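3',5'-cyclic-nucleotide phosphodiesterase 1 (Saccharomyces cerevisiae, PDB 4OJV) is a class-II phosphodiesterase of the metallo-beta-lactamase-like superfamily, built from layered sheets and helices round a site of two zinc ions. Local coordinates at residues E116-I121 against V138-S143; V211-G216 against Y292-P297; G243-D248 against L277-C282. All coordinates share one frame; numbering follows the deposited sequence.

Contact 1. Residues E116-I121 against V138-S143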
ATOM      1  N   GLU A 116      -9.347   3.747 -17.008  1.00 12.63           N
ATOM      2  CA  GLU A 116      -9.753   2.945 -18.161  1.00 13.40           C
ATOM      3  C   GLU A 116      -9.016   1.599 -18.213  1.00 13.72           C
ATOM      4  O   GLU A 116      -9.637   0.547 -18.364  1.00 14.90           O
ATOM      5  CB  GLU A 116      -9.568   3.746 -19.452  1.00 15.76           C
ATOM      6  CG  GLU A 116     -10.568   4.878 -19.604  1.00 20.75           C
ATOM      7  CD  GLU A 116     -10.387   5.675 -20.878  1.00 25.76           C
ATOM      8  OE1 GLU A 116     -10.839   6.838 -20.899  1.00 32.74           O
ATOM      9  OE2 GLU A 116      -9.807   5.143 -21.849  1.00 29.34           O
ATOM     10  N   VAL A 117      -7.690   1.625 -18.088  1.00 13.24           N
ATOM     11  CA  VAL A 117      -6.928   0.370 -18.100  1.00 13.12           C
ATOM     12  C   VAL A 117      -7.393  -0.510 -16.951  1.00 12.57           C
ATOM     13  O   VAL A 117      -7.603  -1.715 -17.117  1.00 13.00           O
ATOM     14  CB  VAL A 117      -5.402   0.602 -17.997  1.00 14.92           C
ATOM     15  CG1 VAL A 117      -4.649  -0.714 -17.821  1.00 16.86           C
ATOM     16  CG2 VAL A 117      -4.890   1.338 -19.223  1.00 17.36           C
ATOM     17  N   PHE A 118      -7.564   0.099 -15.778  1.00 12.50           N
ATOM     18  CA  PHE A 118      -7.886  -0.666 -14.598  1.00 12.14           C
ATOM     19  C   PHE A 118      -9.274  -1.321 -14.634  1.00 12.11           C
ATOM     20  O   PHE A 118      -9.476  -2.411 -14.074  1.00 11.99           O
ATOM     21  CB  PHE A 118      -7.690   0.186 -13.352  1.00 12.84           C
ATOM     22  CG  PHE A 118      -7.770  -0.596 -12.105  1.00 12.95           C
ATOM     23  CD1 PHE A 118      -6.809  -1.561 -11.802  1.00 13.64           C
ATOM     24  CD2 PHE A 118      -8.840  -0.417 -11.243  1.00 14.00           C
ATOM     25  CE1 PHE A 118      -6.896  -2.315 -10.639  1.00 14.22           C
ATOM     26  CE2 PHE A 118      -8.924  -1.156 -10.065  1.00 14.63           C
ATOM     27  CZ  PHE A 118      -7.958  -2.108  -9.770  1.00 13.77           C
ATOM     28  N   GLN A 119     -10.217  -0.692 -15.337  1.00 12.68           N
ATOM     29  CA  GLN A 119     -11.535  -1.310 -15.488  1.00 14.15           C
ATOM     30  C   GLN A 119     -11.461  -2.676 -16.186  1.00 12.57           C
ATOM     31  O   GLN A 119     -12.316  -3.523 -15.978  1.00 14.05           O
ATOM     32  CB  GLN A 119     -12.532  -0.358 -16.167  1.00 19.20           C
ATOM     33  CG  GLN A 119     -12.494  -0.275 -17.684  1.00 26.92           C
ATOM     34  CD  GLN A 119     -13.756   0.353 -18.265  1.00 32.21           C
ATOM     35  OE1 GLN A 119     -14.785   0.470 -17.588  1.00 33.97           O
ATOM     36  NE2 GLN A 119     -13.683   0.757 -19.527  1.00 36.50           N
ATOM     37  N   GLY A 120     -10.414  -2.885 -16.983  1.00 12.14           N
ATOM     38  CA  GLY A 120     -10.205  -4.145 -17.674  1.00 13.11           C
ATOM     39  C   GLY A 120      -9.745  -5.294 -16.799  1.00 12.42           C
ATOM     40  O   GLY A 120      -9.823  -6.447 -17.224  1.00 13.81           O
ATOM     41  N   ILE A 121      -9.265  -5.016 -15.589  1.00 12.90           N
ATOM     42  CA  ILE A 121      -8.928  -6.126 -14.695  1.00 15.66           C
ATOM     43  C   ILE A 121     -10.227  -6.844 -14.238  1.00 15.57           C
ATOM     44  O   ILE A 121     -10.958  -6.325 -13.385  1.00 24.19           O
ATOM     45  CB  ILE A 121      -8.054  -5.650 -13.530  1.00 17.84           C
ATOM     46  CG1 ILE A 121      -6.674  -5.230 -14.021  1.00 20.07           C
ATOM     47  CG2 ILE A 121      -7.856  -6.772 -12.524  1.00 21.92           C
ATOM     48  CD1 ILE A 121      -6.566  -3.876 -14.652  1.00 21.00           C
ATOM     49  N   VAL A 138      -7.869  -4.144  -2.468  1.00  9.60           N
ATOM     50  CA  VAL A 138      -8.827  -3.549  -1.555  1.00  9.82           C
ATOM     51  C   VAL A 138      -8.967  -2.042  -1.772  1.00  9.80           C
ATOM     52  O   VAL A 138     -10.070  -1.540  -1.996  1.00  9.92           O
ATOM     53  CB  VAL A 138      -8.454  -3.878  -0.097  1.00 10.27           C
ATOM     54  CG1 VAL A 138      -9.333  -3.098   0.871  1.00 11.32           C
ATOM     55  CG2 VAL A 138      -8.574  -5.377   0.160  1.00 11.46           C
ATOM     56  N   VAL A 139      -7.863  -1.316  -1.702  1.00  9.46           N
ATOM     57  CA  VAL A 139      -7.976   0.142  -1.784  1.00  9.38           C
ATOM     58  C   VAL A 139      -8.491   0.583  -3.164  1.00  9.64           C
ATOM     59  O   VAL A 139      -9.240   1.558  -3.265  1.00 10.55           O
ATOM     60  CB  VAL A 139      -6.671   0.831  -1.366  1.00 10.08           C
ATOM     61  CG1 VAL A 139      -6.791   2.343  -1.512  1.00 11.64           C
ATOM     62  CG2 VAL A 139      -6.322   0.460   0.077  1.00 11.11           C
ATOM     63  N   ASN A 140      -8.133  -0.158  -4.221  1.00  9.19           N
ATOM     64  CA  ASN A 140      -8.581   0.180  -5.577  1.00  9.57           C
ATOM     65  C   ASN A 140     -10.067  -0.130  -5.798  1.00  9.57           C
ATOM     66  O   ASN A 140     -10.670   0.410  -6.723  1.00 10.86           O
ATOM     67  CB  ASN A 140      -7.827  -0.603  -6.670  1.00  9.63           C
ATOM     68  CG  ASN A 140      -6.330  -0.326  -6.765  1.00  9.27           C
ATOM     69  OD1 ASN A 140      -5.648  -1.080  -7.460  1.00  9.89           O
ATOM     70  ND2 ASN A 140      -5.820   0.723  -6.145  1.00  9.67           N
ATOM     71  N   SER A 141     -10.647  -1.012  -4.988  1.00 10.03           N
ATOM     72  CA  SER A 141     -11.969  -1.570  -5.290  1.00 11.05           C
ATOM     73  C   SER A 141     -13.126  -0.567  -5.479  1.00 10.93           C
ATOM     74  O   SER A 141     -14.009  -0.824  -6.291  1.00 12.02           O
ATOM     75  CB  SER A 141     -12.334  -2.695  -4.311  1.00 11.11           C
ATOM     76  OG  SER A 141     -12.470  -2.218  -2.980  1.00 11.70           O
ATOM     77  N   PRO A 142     -13.128   0.582  -4.775  1.00 11.43           N
ATOM     78  CA  PRO A 142     -14.253   1.508  -5.006  1.00 12.85           C
ATOM     79  C   PRO A 142     -14.305   2.084  -6.425  1.00 12.80           C
ATOM     80  O   PRO A 142     -15.345   2.600  -6.833  1.00 13.56           O
ATOM     81  CB  PRO A 142     -14.033   2.603  -3.955  1.00 12.86           C
ATOM     82  CG  PRO A 142     -13.254   1.918  -2.873  1.00 12.54           C
ATOM     83  CD  PRO A 142     -12.331   0.998  -3.609  1.00 11.70           C
ATOM     84  N   SER A 143     -13.219   1.952  -7.187  1.00 12.05           N
ATOM     85  CA  SER A 143     -13.233   2.368  -8.600  1.00 12.11           C
ATOM     86  C   SER A 143     -14.330   1.660  -9.389  1.00 12.52           C
ATOM     87  O   SER A 143     -14.796   2.187 -10.399  1.00 13.81           O
ATOM     88  CB  SER A 143     -11.877   2.111  -9.268  1.00 12.29           C
ATOM     89  OG  SER A 143     -11.601   0.719  -9.366  1.00 15.48           O
TER

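Contact 2. Residues V211-G216 against Y292-P297. With ZN (zinc ion), chain D; SO4 (sulfate ion), chain B.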
ATOM      1  N   VAL A 211      -0.098 -24.807  -1.046  1.00 12.78           N
ATOM      2  CA  VAL A 211       1.269 -24.983  -0.553  1.00 12.27           C
ATOM      3  C   VAL A 211       1.369 -24.441   0.881  1.00 12.30           C
ATOM      4  O   VAL A 211       0.437 -23.785   1.370  1.00 11.87           O
ATOM      5  CB  VAL A 211       2.337 -24.329  -1.479  1.00 12.32           C
ATOM      6  CG1 VAL A 211       2.303 -24.926  -2.882  1.00 13.48           C
ATOM      7  CG2 VAL A 211       2.190 -22.810  -1.527  1.00 12.94           C
ATOM      8  N   HIS A 212       2.487 -24.720   1.549  1.00 12.42           N
ATOM      9  CA  HIS A 212       2.730 -24.210   2.902  1.00 12.80           C
ATOM     10  C   HIS A 212       3.428 -22.874   2.912  1.00 12.34           C
ATOM     11  O   HIS A 212       4.333 -22.627   2.111  1.00 12.97           O
ATOM     12  CB  HIS A 212       3.573 -25.180   3.718  1.00 13.87           C
ATOM     13  CG  HIS A 212       2.934 -26.524   3.940  1.00 14.65           C
ATOM     14  ND1 HIS A 212       1.838 -26.710   4.702  1.00 17.01           N
ATOM     15  CD2 HIS A 212       3.295 -27.766   3.459  1.00 14.92           C
ATOM     16  CE1 HIS A 212       1.527 -28.022   4.711  1.00 16.71           C
ATOM     17  NE2 HIS A 212       2.418 -28.664   3.951  1.00 18.81           N
ATOM     18  N   HIS A 213       3.072 -22.040   3.888  1.00 11.79           N
ATOM     19  CA  HIS A 213       3.633 -20.689   4.042  1.00 12.05           C
ATOM     20  C   HIS A 213       3.744 -20.339   5.514  1.00 12.05           C
ATOM     21  O   HIS A 213       3.359 -19.261   5.965  1.00 13.12           O
ATOM     22  CB  HIS A 213       2.801 -19.699   3.203  1.00 11.98           C
ATOM     23  CG  HIS A 213       3.172 -18.233   3.363  1.00 11.59           C
ATOM     24  ND1 HIS A 213       4.439 -17.802   3.542  1.00 11.22           N
ATOM     25  CD2 HIS A 213       2.373 -17.101   3.354  1.00 11.12           C
ATOM     26  CE1 HIS A 213       4.443 -16.454   3.659  1.00 12.24           C
ATOM     27  NE2 HIS A 213       3.185 -16.023   3.527  1.00 11.87           N
ATOM     28  N   GLY A 214       4.282 -21.279   6.292  1.00 13.70           N
ATOM     29  CA  GLY A 214       4.588 -21.028   7.695  1.00 14.67           C
ATOM     30  C   GLY A 214       3.442 -21.377   8.616  1.00 13.62           C
ATOM     31  O   GLY A 214       2.534 -22.132   8.253  1.00 14.21           O
ATOM     32  N   ILE A 215       3.489 -20.820   9.817  1.00 13.90           N
ATOM     33  CA  ILE A 215       2.504 -21.130  10.855  1.00 14.20           C
ATOM     34  C   ILE A 215       2.136 -19.863  11.613  1.00 13.43           C
ATOM     35  O   ILE A 215       2.911 -18.900  11.640  1.00 14.85           O
ATOM     36  CB  ILE A 215       2.995 -22.214  11.853  1.00 16.99           C
ATOM     37  CG1 ILE A 215       4.266 -21.750  12.575  1.00 18.09           C
ATOM     38  CG2 ILE A 215       3.207 -23.554  11.155  1.00 18.12           C
ATOM     39  CD1 ILE A 215       4.716 -22.639  13.717  1.00 20.64           C
ATOM     40  N   GLY A 216       0.960 -19.865  12.226  1.00 12.75           N
ATOM     41  CA  GLY A 216       0.537 -18.735  13.040  1.00 12.07           C
ATOM     42  C   GLY A 216       1.477 -18.476  14.204  1.00 11.86           C
ATOM     43  O   GLY A 216       1.917 -19.419  14.867  1.00 13.01           O
ATOM     44  N   TYR A 292      11.216 -17.182   8.029  1.00 21.54           N
ATOM     45  CA  TYR A 292      10.036 -17.985   8.376  1.00 22.49           C
ATOM     46  C   TYR A 292       8.921 -17.852   7.339  1.00 18.85           C
ATOM     47  O   TYR A 292       8.488 -16.738   7.016  1.00 20.84           O
ATOM     48  CB  TYR A 292       9.486 -17.625   9.764  1.00 25.35           C
ATOM     49  CG  TYR A 292      10.387 -17.972  10.933  1.00 29.57           C
ATOM     50  CD1 TYR A 292      10.661 -17.028  11.923  1.00 32.45           C
ATOM     51  CD2 TYR A 292      10.958 -19.242  11.057  1.00 32.38           C
ATOM     52  CE1 TYR A 292      11.481 -17.335  12.998  1.00 34.81           C
ATOM     53  CE2 TYR A 292      11.780 -19.558  12.131  1.00 36.66           C
ATOM     54  CZ  TYR A 292      12.038 -18.601  13.096  1.00 37.90           C
ATOM     55  OH  TYR A 292      12.851 -18.908  14.164  1.00 42.83           O
ATOM     56  N   GLY A 293       8.479 -18.996   6.818  1.00 17.61           N
ATOM     57  CA  GLY A 293       7.409 -19.056   5.819  1.00 15.76           C
ATOM     58  C   GLY A 293       7.837 -18.792   4.384  1.00 12.48           C
ATOM     59  O   GLY A 293       6.992 -18.756   3.489  1.00 13.03           O
ATOM     60  N   HIS A 294       9.147 -18.663   4.158  1.00 13.01           N
ATOM     61  CA  HIS A 294       9.695 -18.234   2.869  1.00 12.34           C
ATOM     62  C   HIS A 294      10.823 -19.104   2.394  1.00 12.34           C
ATOM     63  O   HIS A 294      11.226 -20.052   3.088  1.00 14.29           O
ATOM     64  CB  HIS A 294      10.162 -16.782   2.967  1.00 12.57           C
ATOM     65  CG  HIS A 294       9.036 -15.799   3.163  1.00 11.21           C
ATOM     66  ND1 HIS A 294       8.057 -15.632   2.251  1.00 11.02           N
ATOM     67  CD2 HIS A 294       8.741 -14.945   4.215  1.00 12.04           C
ATOM     68  CE1 HIS A 294       7.193 -14.699   2.689  1.00 11.40           C
ATOM     69  NE2 HIS A 294       7.610 -14.281   3.891  1.00 12.70           N
ATOM     70  N   LEU A 295      11.340 -18.778   1.211  1.00 12.45           N
ATOM     71  CA  LEU A 295      12.501 -19.451   0.644  1.00 12.28           C
ATOM     72  C   LEU A 295      13.763 -18.607   0.713  1.00 13.35           C
ATOM     73  O   LEU A 295      13.711 -17.372   0.695  1.00 13.54           O
ATOM     74  CB  LEU A 295      12.235 -19.843  -0.815  1.00 12.83           C
ATOM     75  CG  LEU A 295      11.068 -20.791  -1.108  1.00 12.96           C
ATOM     76  CD1 LEU A 295      10.934 -21.013  -2.606  1.00 13.85           C
ATOM     77  CD2 LEU A 295      11.213 -22.128  -0.395  1.00 15.31           C
ATOM     78  N   SER A 296      14.896 -19.301   0.798  1.00 14.03           N
ATOM     79  CA  SER A 296      16.212 -18.733   0.541  1.00 14.91           C
ATOM     80  C   SER A 296      16.792 -19.498  -0.654  1.00 13.93           C
ATOM     81  O   SER A 296      16.173 -20.455  -1.125  1.00 14.44           O
ATOM     82  CB  SER A 296      17.108 -18.894   1.761  1.00 16.19           C
ATOM     83  OG  SER A 296      17.593 -20.222   1.818  1.00 19.13           O
ATOM     84  N   PRO A 297      17.974 -19.089  -1.161  1.00 14.26           N
ATOM     85  CA  PRO A 297      18.425 -19.724  -2.398  1.00 14.05           C
ATOM     86  C   PRO A 297      18.633 -21.236  -2.335  1.00 14.68           C
ATOM     87  O   PRO A 297      18.355 -21.920  -3.318  1.00 15.43           O
ATOM     88  CB  PRO A 297      19.732 -18.983  -2.715  1.00 14.62           C
ATOM     89  CG  PRO A 297      19.488 -17.622  -2.152  1.00 14.87           C
ATOM     90  CD  PRO A 297      18.803 -17.912  -0.845  1.00 14.97           C
TER
HETATM   91 ZN    ZN D 403       2.693 -13.998   3.045  1.00 14.28          ZN
HETATM   92  S   SO4 B 401       5.214 -12.143   4.155  1.00 17.23           S
HETATM   93  O1  SO4 B 401       4.351 -11.066   4.714  1.00 17.96           O
HETATM   94  O2  SO4 B 401       6.492 -12.189   4.927  1.00 17.99           O
HETATM   95  O3  SO4 B 401       4.510 -13.464   4.212  1.00 16.87           O
HETATM   96  O4  SO4 B 401       5.511 -11.760   2.751  1.00 19.18           O
HETATM   97  O   HOH W   1       2.869 -12.177   2.501  1.00 13.33           O

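Contact 3. Residues G243-D248 against L277-C282. With ZN (zinc ion), chain D; ZN (zinc ion), chain E.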
ATOM      1  N   GLY A 243       2.328 -18.023  -5.018  1.00 10.75           N
ATOM      2  CA  GLY A 243       2.281 -17.292  -3.758  1.00 11.16           C
ATOM      3  C   GLY A 243       3.464 -17.637  -2.870  1.00 10.55           C
ATOM      4  O   GLY A 243       4.220 -18.576  -3.169  1.00 10.97           O
ATOM      5  N   ASP A 244       3.602 -16.892  -1.769  1.00 10.35           N
ATOM      6  CA  ASP A 244       4.686 -17.091  -0.797  1.00 10.87           C
ATOM      7  C   ASP A 244       4.686 -18.564  -0.376  1.00 10.87           C
ATOM      8  O   ASP A 244       3.620 -19.186  -0.278  1.00 11.13           O
ATOM      9  CB  ASP A 244       4.510 -16.232   0.483  1.00 11.07           C
ATOM     10  CG  ASP A 244       4.350 -14.697   0.238  1.00 10.53           C
ATOM     11  OD1 ASP A 244       4.480 -14.341  -0.982  1.00 10.97           O
ATOM     12  OD2 ASP A 244       4.043 -13.910   1.280  1.00 12.90           O
ATOM     13  N   VAL A 245       5.861 -19.114  -0.104  1.00 11.40           N
ATOM     14  CA  VAL A 245       5.974 -20.551   0.122  1.00 11.32           C
ATOM     15  C   VAL A 245       7.254 -20.875   0.879  1.00 11.81           C
ATOM     16  O   VAL A 245       8.267 -20.178   0.755  1.00 12.45           O
ATOM     17  CB  VAL A 245       5.903 -21.323  -1.229  1.00 11.65           C
ATOM     18  CG1 VAL A 245       7.103 -20.989  -2.113  1.00 13.15           C
ATOM     19  CG2 VAL A 245       5.791 -22.831  -1.017  1.00 13.02           C
ATOM     20  N   GLU A 246       7.189 -21.950   1.667  1.00 12.53           N
ATOM     21  CA  GLU A 246       8.359 -22.556   2.296  1.00 14.14           C
ATOM     22  C   GLU A 246       8.396 -24.045   1.962  1.00 14.77           C
ATOM     23  O   GLU A 246       7.384 -24.634   1.571  1.00 14.78           O
ATOM     24  CB  GLU A 246       8.323 -22.347   3.813  1.00 16.42           C
ATOM     25  CG  GLU A 246       7.132 -22.998   4.486  1.00 18.12           C
ATOM     26  CD  GLU A 246       7.167 -22.905   5.994  1.00 20.65           C
ATOM     27  OE1 GLU A 246       6.231 -23.443   6.613  1.00 22.74           O
ATOM     28  OE2 GLU A 246       8.113 -22.299   6.551  1.00 23.20           O
ATOM     29  N   GLN A 247       9.570 -24.650   2.112  1.00 15.38           N
ATOM     30  CA  GLN A 247       9.724 -26.097   1.959  1.00 16.91           C
ATOM     31  C   GLN A 247       8.782 -26.853   2.903  1.00 16.73           C
ATOM     32  O   GLN A 247       8.488 -26.388   4.001  1.00 16.55           O
ATOM     33  CB  GLN A 247      11.189 -26.483   2.231  1.00 22.54           C
ATOM     34  CG  GLN A 247      11.502 -27.976   2.246  1.00 29.54           C
ATOM     35  CD  GLN A 247      12.902 -28.295   2.747  1.00 35.72           C
ATOM     36  OE1 GLN A 247      13.572 -29.183   2.215  1.00 44.65           O
ATOM     37  NE2 GLN A 247      13.349 -27.582   3.777  1.00 37.48           N
ATOM     38  N   ASP A 248       8.299 -28.011   2.459  1.00 17.53           N
ATOM     39  CA  ASP A 248       7.517 -28.900   3.323  1.00 19.67           C
ATOM     40  C   ASP A 248       8.386 -29.576   4.386  1.00 22.16           C
ATOM     41  O   ASP A 248       9.575 -29.804   4.171  1.00 24.22           O
ATOM     42  CB  ASP A 248       6.831 -29.983   2.492  1.00 18.48           C
ATOM     43  CG  ASP A 248       5.926 -29.420   1.415  1.00 18.21           C
ATOM     44  OD1 ASP A 248       5.190 -28.448   1.677  1.00 19.35           O
ATOM     45  OD2 ASP A 248       5.946 -29.973   0.309  1.00 20.51           O
ATOM     46  N   LEU A 277       7.172 -17.963 -11.861  1.00 10.49           N
ATOM     47  CA  LEU A 277       7.336 -16.789 -11.005  1.00  9.73           C
ATOM     48  C   LEU A 277       7.238 -17.250  -9.565  1.00  9.32           C
ATOM     49  O   LEU A 277       6.163 -17.598  -9.101  1.00 10.00           O
ATOM     50  CB  LEU A 277       6.278 -15.721 -11.309  1.00 10.72           C
ATOM     51  CG  LEU A 277       6.559 -14.739 -12.449  1.00 11.72           C
ATOM     52  CD1 LEU A 277       6.676 -15.441 -13.795  1.00 13.16           C
ATOM     53  CD2 LEU A 277       5.482 -13.660 -12.498  1.00 13.85           C
ATOM     54  N   VAL A 278       8.371 -17.279  -8.875  1.00  9.25           N
ATOM     55  CA  VAL A 278       8.436 -17.900  -7.562  1.00  9.47           C
ATOM     56  C   VAL A 278       9.336 -17.074  -6.654  1.00 10.37           C
ATOM     57  O   VAL A 278      10.334 -16.502  -7.103  1.00 10.36           O
ATOM     58  CB  VAL A 278       8.918 -19.376  -7.655  1.00 10.59           C
ATOM     59  CG1 VAL A 278      10.298 -19.473  -8.282  1.00 12.11           C
ATOM     60  CG2 VAL A 278       8.888 -20.057  -6.292  1.00 12.25           C
ATOM     61  N   GLU A 279       9.008 -17.037  -5.371  1.00 10.50           N
ATOM     62  CA  GLU A 279       9.766 -16.205  -4.460  1.00 11.02           C
ATOM     63  C   GLU A 279      11.169 -16.713  -4.156  1.00 11.55           C
ATOM     64  O   GLU A 279      11.443 -17.924  -4.177  1.00 11.75           O
ATOM     65  CB  GLU A 279       9.027 -16.019  -3.136  1.00 10.66           C
ATOM     66  CG  GLU A 279       8.926 -17.260  -2.255  1.00 11.14           C
ATOM     67  CD  GLU A 279       8.955 -16.885  -0.785  1.00 10.69           C
ATOM     68  OE1 GLU A 279       7.883 -16.892  -0.149  1.00 11.16           O
ATOM     69  OE2 GLU A 279      10.056 -16.561  -0.282  1.00 11.05           O
ATOM     70  N   CYS A 280      12.035 -15.762  -3.819  1.00 12.20           N
ATOM     71  CA  CYS A 280      13.179 -16.054  -2.974  1.00 11.71           C
ATOM     72  C   CYS A 280      13.322 -14.841  -2.070  1.00 11.76           C
ATOM     73  O   CYS A 280      14.033 -13.888  -2.391  1.00 13.06           O
ATOM     74  CB  CYS A 280      14.440 -16.330  -3.791  1.00 12.19           C
ATOM     75  SG  CYS A 280      15.746 -17.072  -2.794  1.00 13.15           S
ATOM     76  N   SER A 281      12.609 -14.856  -0.948  1.00 11.09           N
ATOM     77  CA  SER A 281      12.504 -13.659  -0.129  1.00 11.55           C
ATOM     78  C   SER A 281      13.833 -13.213   0.454  1.00 11.57           C
ATOM     79  O   SER A 281      14.058 -12.015   0.635  1.00 11.58           O
ATOM     80  CB  SER A 281      11.519 -13.872   1.018  1.00 11.83           C
ATOM     81  OG  SER A 281      10.184 -13.975   0.569  1.00 11.58           O
ATOM     82  N   CYS A 282      14.689 -14.182   0.779  1.00 12.56           N
ATOM     83  CA  CYS A 282      15.891 -13.917   1.557  1.00 13.49           C
ATOM     84  C   CYS A 282      17.129 -14.501   0.898  1.00 13.80           C
ATOM     85  O   CYS A 282      17.043 -15.539   0.222  1.00 13.79           O
ATOM     86  CB  CYS A 282      15.773 -14.559   2.930  1.00 15.92           C
ATOM     87  SG  CYS A 282      14.353 -14.025   3.887  1.00 17.66           S
TER
HETATM   88 ZN    ZN D 403       2.693 -13.998   3.045  1.00 14.28          ZN
HETATM   89 ZN    ZN E 404       4.067 -11.837   0.916  1.00 12.85          ZN
HETATM   90  O   HOH W   2       6.342 -17.385  -4.550  1.00 12.01           O
HETATM   91  O   HOH W   1       2.869 -12.177   2.501  1.00 13.33           O

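Contact 1. Residues E116-I121 against V138-S143
The ring of Phe118 reaches with its CZ and CE2 corners to Asn140 and Ser143, on helix 135-140 and the 3-10 segment 141-143. Within this metallo-beta-lactamase-like fold the contact joins two helices in the same part of the chain: helix 110-119 leads into strand 121-125 of the eight-stranded sheet, and helix 135-140 follows that strand. With CG anti to the backbone N (chi1 -170°), Phe118 is extended away from its helix, and its far end does the touching. CZ lies 3.4 Å from CB of Asn140, and the ring and the amide are turned almost at right angles, their planes 85° apart. OD1 of Asn140 approaches the same ring atom obliquely, 3.4 Å from CZ. On the neighbouring ring corner Ser143 comes in at the edge, in the ring plane, with OG 3.3 Å from CE2, so a polar oxygen faces the faintly positive rim of C-H groups. A flat aromatic suits this place: its C-H edge can lie against the oxygen of Ser143, and the ring also makes a cation-pi contact with Lys153 and packs on Leu47 of helix 44-53. Asparagine suits the other side because its two amide ends are both engaged, OD1 by the backbone N of Met44 and ND2 by Pro15 O and Glu17 OE2 of the second subunit, which ties the contact to the dimer interface. Ser143 holds the carbonyl O of Asn140 twice: its N and its OG (2.8 Å) both bond to that oxygen, reaching it from opposite faces of the carbonyl plane.

Contact 2. Residues V211-G216 against Y292-P297
His213 meets both Gly293 and His294, and it joins the end of strand 204-215 to the loop between helices 288-291 and 297-311 beside the zinc site. Metal bonding comes first: His213 NE2 binds one zinc ion at 2.1 Å, in a shell completed by His128, His130, Asp244, water 1 and O3 of a sulfate ion, probably from the crystallisation liquor, with O3 2.2 Å from the zinc. The hydrogen bonds follow. His213 ND1 donates to Gly293 O over 2.7 Å, with the oxygen close to the ring plane and an N-H...O angle of 155°, while His294 NE2 donates to sulfate O2 at 2.6 Å, a sulfate that also bonds to Lys328. The aromatic contact is looser. The two imidazoles lie obliquely, planes 56° apart, and CE1 of His213 is 3.4 Å from CE1 of His294. Backbone packing makes the last group: the CA atoms of Gly214 and Gly293 are only 3.9 Å apart, and at both positions a side chain would point into the opposite segment, which is why glycine fits here. The backbone angles of Gly214 would by themselves jam a CB against the preceding carbonyl. Histidine suits position 213 because its two nitrogens do different work. With the ND1 proton committed to Gly293 O, NE2 is left to the zinc, and a backbone carbonyl of the second shell thereby probably helps to fix both the tautomer and the rotation of the ligand ring.

Contact 3. Residues G243-D248 against L277-C282
Glu279 leans from the end of strand 273-279 against Val245 and Asp244, in the loop that carries the ligand bridging the two zinc ions. Its CB starts toward that loop, and CG, held between the backbone N and the carbonyl carbon (chi1 69°), packs on CG1 of Val245 at 4.2 Å. The chain bends at chi2 and sets CD, the carboxylate carbon, 3.7 Å from Val245 O. OE1 accepts a hydrogen bond from Val245 N at 3.0 Å, met from above the carboxylate plane, and it also bonds to His294 ND1. OE2 receives OG (2.7 Å) and N of Ser281 from the same face, and Leu295 N as well. Glutamate is suited to this buried spot, since two oxygens on a long arm can gather so many donors. Asp244 OD1 lies 4.3 Å from Glu279 OE1, but the zincs probably offset the like charges: Asp244 OD2 is 2.2 Å from the zinc ion that His213 binds and 2.1 Å from the other. By holding the amide N of Val245, Glu279 probably helps to position Asp244. Strand 321-325 touches Glu279 through Thr325, Val211 of strand 204-215 packs on Val245, and helix 297-311 lies against Val278 and Cys280.

Overall arrangement
Contacts 2 and 3 belong together: contact 3 is nested inside the chain loop that contact 2 closes, their centres are about 7 Å apart, and both reach the seven-stranded sheet and the same zinc ion. Contact 1 stands apart, its nearest atoms about 16 Å from contact 2 and 15 Å from contact 3, beside the eight-stranded sheet and the second subunit. Contacts 1 and 3 are buried and contact 2 only partly so. Chemistry follows place: contact 1 joins helices by an aromatic ring against polar side chains, contact 2 supplies ligand and sulfate-binding imidazoles, and contact 3 brings two carboxylates, Asp244 bridging the metals and Glu279 behind it.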